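Local coordinates for protein beta-galactosidase (Trichoderma reesei, PDB 3OGR) that probably hydrolyses terminal non-reducing beta-D-galactose residues of beta-D-galactosides, as a glycoside hydrolase of family 35, at residues N320-F325 against Y342-S347. Residues are numbered along the deposited sequence; the frame is centred on the assembly and turned at random.
Sequences NIYMTF and YDYGAS. With GAL (beta-D-galactopyranose), chain E.
Three tyrosines and a methionine, Tyr322 and Met323 against Tyr342 and Tyr344, interlock at the mouth of a TIM barrel and illustrate how the loop after a barrel strand folds back to wall the sugar pocket. Beyond strand 318-321 the chain turns at Tyr322, where the peptide bond to Met323 is cis, and the returning loop makes a type I' turn from Asp343 to Ala346. The tight part lies toward the galactose. With CG anti to the backbone N (chi1 -176°), the Tyr322 ring reaches out to set one edge against the face of Tyr344, an offset edge-to-face pair with centroids 5.5 Å apart. Its OH donates to Tyr342 OH at 2.8 Å, and that oxygen is also hydrogen-bonded to Glu122, itself a galactose-binding residue; Tyr342 thus acts from the second shell, while Tyr322 lies against the sugar. Tyr344 OH donates to O6 of galactose over 2.7 Å, with O6 near the plane of the ring. Met323 fills the angle between the rings: bent at chi2 and chi3, it lays CG over the Tyr344 face, 3.7 Å from the ring centroid, while SD turns back over the centre of the Tyr322 ring and CE2 of Tyr342 lies 3.7 Å from Met323 CG. Replacing Tyr344 with alanine is likely to cost galactose O6 its tyrosine donor and open a gap over Met323 CG. The other end, at Thr324, Ala346 and Ser347, is looser, though likewise buried. Asp343 steadies the turn through an Asx turn to Gly345 N and a salt bridge to Arg356. Ala346 CB rests 3.3 Å from Thr324 O, and a water bridges the backbones, hydrogen-bonded to Met323 O and accepting from Ser347 N at 2.9 Å.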
ATOM      1  N   ASN A 320       5.556  11.364   3.154  1.00  6.12           N
ATOM      2  CA  ASN A 320       4.659  10.355   2.583  1.00  5.96           C
ATOM      3  C   ASN A 320       4.912   9.001   3.175  1.00  7.64           C
ATOM      4  O   ASN A 320       6.079   8.605   3.273  1.00  7.17           O
ATOM      5  CB  ASN A 320       4.880  10.282   1.053  1.00  6.03           C
ATOM      6  CG  ASN A 320       4.000   9.206   0.404  1.00  6.35           C
ATOM      7  OD1 ASN A 320       2.765   9.194   0.543  1.00  6.66           O
ATOM      8  ND2 ASN A 320       4.660   8.247  -0.282  1.00  7.71           N
ATOM      9  N   ILE A 321       3.846   8.321   3.612  1.00  5.64           N
ATOM     10  CA  ILE A 321       3.949   7.031   4.313  1.00  6.09           C
ATOM     11  C   ILE A 321       3.703   5.910   3.331  1.00  6.21           C
ATOM     12  O   ILE A 321       2.597   5.784   2.754  1.00  5.93           O
ATOM     13  CB  ILE A 321       2.843   7.004   5.438  1.00  4.69           C
ATOM     14  CG1 ILE A 321       3.039   8.153   6.465  1.00  6.85           C
ATOM     15  CG2 ILE A 321       2.912   5.655   6.126  1.00  7.57           C
ATOM     16  CD1 ILE A 321       4.523   8.308   6.979  1.00  7.99           C
ATOM     17  N   TYR A 322       4.753   5.068   3.102  1.00  5.88           N
ATOM     18  CA  TYR A 322       4.678   3.980   2.152  1.00  5.60           C
ATOM     19  C   TYR A 322       4.655   2.650   2.932  1.00  6.01           C
ATOM     20  O   TYR A 322       5.629   2.408   3.632  1.00  6.41           O
ATOM     21  CB  TYR A 322       5.942   4.033   1.241  1.00  5.60           C
ATOM     22  CG  TYR A 322       5.937   2.985   0.140  1.00  5.39           C
ATOM     23  CD1 TYR A 322       6.090   1.629   0.405  1.00  6.42           C
ATOM     24  CD2 TYR A 322       5.773   3.370  -1.226  1.00  6.79           C
ATOM     25  CE1 TYR A 322       6.038   0.669  -0.593  1.00  6.15           C
ATOM     26  CE2 TYR A 322       5.724   2.413  -2.248  1.00  4.65           C
ATOM     27  CZ  TYR A 322       5.831   1.076  -1.931  1.00  5.84           C
ATOM     28  OH  TYR A 322       5.729   0.150  -2.958  1.00  5.75           O
ATOM     29  N   MET A 323       3.634   1.804   2.812  1.00  4.97           N
ATOM     30  CA  MET A 323       2.295   2.079   2.192  1.00  6.11           C
ATOM     31  C   MET A 323       1.374   2.612   3.277  1.00  6.12           C
ATOM     32  O   MET A 323       1.584   2.377   4.499  1.00  6.91           O
ATOM     33  CB  MET A 323       1.697   0.742   1.713  1.00  5.43           C
ATOM     34  CG  MET A 323       2.554   0.095   0.597  1.00  5.33           C
ATOM     35  SD  MET A 323       2.682   1.063  -0.870  1.00  6.04           S
ATOM     36  CE  MET A 323       0.968   1.010  -1.476  1.00  6.99           C
ATOM     37  N   THR A 324       0.312   3.277   2.807  1.00  6.65           N
ATOM     38  CA  THR A 324      -0.825   3.616   3.707  1.00  5.85           C
ATOM     39  C   THR A 324      -1.958   2.633   3.485  1.00  5.01           C
ATOM     40  O   THR A 324      -2.555   2.158   4.436  1.00  5.75           O
ATOM     41  CB  THR A 324      -1.199   5.090   3.528  1.00  6.20           C
ATOM     42  OG1 THR A 324      -0.095   5.885   4.037  1.00  7.24           O
ATOM     43  CG2 THR A 324      -2.425   5.503   4.366  1.00  8.97           C
ATOM     44  N   PHE A 325      -2.277   2.303   2.210  1.00  6.27           N
ATOM     45  CA  PHE A 325      -3.139   1.204   1.849  1.00  7.18           C
ATOM     46  C   PHE A 325      -2.403   0.414   0.759  1.00  6.48           C
ATOM     47  O   PHE A 325      -2.034   0.992  -0.257  1.00  6.94           O
ATOM     48  CB  PHE A 325      -4.485   1.691   1.275  1.00  6.69           C
ATOM     49  CG  PHE A 325      -5.263   0.599   0.613  1.00  6.62           C
ATOM     50  CD1 PHE A 325      -5.803  -0.462   1.374  1.00  7.16           C
ATOM     51  CD2 PHE A 325      -5.369   0.559  -0.791  1.00  6.84           C
ATOM     52  CE1 PHE A 325      -6.541  -1.535   0.724  1.00  7.75           C
ATOM     53  CE2 PHE A 325      -6.117  -0.482  -1.432  1.00  8.36           C
ATOM     54  CZ  PHE A 325      -6.659  -1.543  -0.657  1.00  8.20           C
ATOM     55  N   TYR A 342      -0.593  -7.725  -0.587  1.00  6.04           N
ATOM     56  CA  TYR A 342       0.329  -6.581  -0.357  1.00  5.81           C
ATOM     57  C   TYR A 342      -0.273  -5.742   0.811  1.00  6.35           C
ATOM     58  O   TYR A 342      -0.223  -4.520   0.826  1.00  7.09           O
ATOM     59  CB  TYR A 342       0.456  -5.713  -1.625  1.00  6.24           C
ATOM     60  CG  TYR A 342       1.702  -4.840  -1.575  1.00  5.44           C
ATOM     61  CD1 TYR A 342       2.964  -5.386  -1.494  1.00  6.49           C
ATOM     62  CD2 TYR A 342       1.567  -3.419  -1.815  1.00  5.84           C
ATOM     63  CE1 TYR A 342       4.163  -4.582  -1.591  1.00  6.29           C
ATOM     64  CE2 TYR A 342       2.734  -2.643  -1.881  1.00  5.92           C
ATOM     65  CZ  TYR A 342       4.006  -3.206  -1.769  1.00  5.96           C
ATOM     66  OH  TYR A 342       5.099  -2.400  -1.924  1.00  7.45           O
ATOM     67  N   ASP A 343      -0.751  -6.438   1.854  1.00  5.62           N
ATOM     68  CA  ASP A 343      -1.292  -5.707   3.004  1.00  5.07           C
ATOM     69  C   ASP A 343      -0.255  -4.769   3.588  1.00  6.10           C
ATOM     70  O   ASP A 343      -0.552  -3.701   4.034  1.00  5.52           O
ATOM     71  CB  ASP A 343      -1.728  -6.730   4.065  1.00  6.06           C
ATOM     72  CG  ASP A 343      -2.201  -6.084   5.374  1.00  6.65           C
ATOM     73  OD1 ASP A 343      -3.417  -5.783   5.503  1.00  8.27           O
ATOM     74  OD2 ASP A 343      -1.349  -5.850   6.244  1.00  7.24           O
ATOM     75  N   TYR A 344       0.998  -5.252   3.587  1.00  6.29           N
ATOM     76  CA  TYR A 344       2.178  -4.442   3.956  1.00  5.95           C
ATOM     77  C   TYR A 344       2.219  -4.127   5.461  1.00  6.38           C
ATOM     78  O   TYR A 344       3.132  -3.429   5.916  1.00  7.06           O
ATOM     79  CB  TYR A 344       2.164  -3.078   3.171  1.00  6.87           C
ATOM     80  CG  TYR A 344       3.546  -2.530   2.898  1.00  5.58           C
ATOM     81  CD1 TYR A 344       4.316  -3.026   1.872  1.00  6.07           C
ATOM     82  CD2 TYR A 344       4.077  -1.537   3.691  1.00  6.46           C
ATOM     83  CE1 TYR A 344       5.586  -2.517   1.601  1.00  5.33           C
ATOM     84  CE2 TYR A 344       5.360  -0.998   3.441  1.00  5.59           C
ATOM     85  CZ  TYR A 344       6.128  -1.534   2.424  1.00  5.37           C
ATOM     86  OH  TYR A 344       7.422  -1.056   2.196  1.00  7.26           O
ATOM     87  N   GLY A 345       1.273  -4.725   6.247  1.00  5.71           N
ATOM     88  CA  GLY A 345       1.197  -4.277   7.676  1.00  6.65           C
ATOM     89  C   GLY A 345       0.804  -2.807   7.791  1.00  5.42           C
ATOM     90  O   GLY A 345       1.022  -2.207   8.833  1.00  6.13           O
ATOM     91  N   ALA A 346       0.176  -2.234   6.744  1.00  5.23           N
ATOM     92  CA  ALA A 346      -0.104  -0.770   6.671  1.00  6.93           C
ATOM     93  C   ALA A 346      -1.198  -0.370   7.669  1.00  7.65           C
ATOM     94  O   ALA A 346      -1.987  -1.206   8.188  1.00  6.60           O
ATOM     95  CB  ALA A 346      -0.527  -0.331   5.214  1.00  7.48           C
ATOM     96  N   SER A 347      -1.314   0.948   7.829  1.00  6.83           N
ATOM     97  CA  SER A 347      -2.373   1.515   8.691  1.00  7.31           C
ATOM     98  C   SER A 347      -3.766   1.172   8.217  1.00  7.49           C
ATOM     99  O   SER A 347      -4.668   1.104   9.041  1.00  7.21           O
ATOM    100  CB  SER A 347      -2.212   3.030   8.886  1.00  7.05           C
ATOM    101  OG  SER A 347      -2.252   3.689   7.626  1.00  8.70           O
TER
HETATM  102  C1  GAL E1024      11.541   1.675  -1.728  1.00 10.08           C
HETATM  103  C2  GAL E1024      11.066   1.639  -3.218  1.00  6.81           C
HETATM  104  C3  GAL E1024       9.611   1.223  -3.298  1.00  5.84           C
HETATM  105  C4  GAL E1024       9.402  -0.108  -2.565  1.00  6.90           C
HETATM  106  C5  GAL E1024       9.929   0.046  -1.141  1.00  6.68           C
HETATM  107  C6  GAL E1024       9.918  -1.260  -0.320  1.00  7.35           C
HETATM  108  O1  GAL E1024      12.963   1.707  -1.613  1.00 14.91           O
HETATM  109  O2  GAL E1024      11.189   2.956  -3.749  1.00  7.66           O
HETATM  110  O3  GAL E1024       9.234   1.060  -4.657  1.00  6.67           O
HETATM  111  O4  GAL E1024      10.169  -1.090  -3.258  1.00  7.98           O
HETATM  112  O5  GAL E1024      11.324   0.412  -1.176  1.00  9.67           O
HETATM  113  O6  GAL E1024       8.564  -1.675  -0.144  1.00  8.98           O
HETATM  114  O   HOH W   1       0.600   2.923   7.064  1.00  8.00           O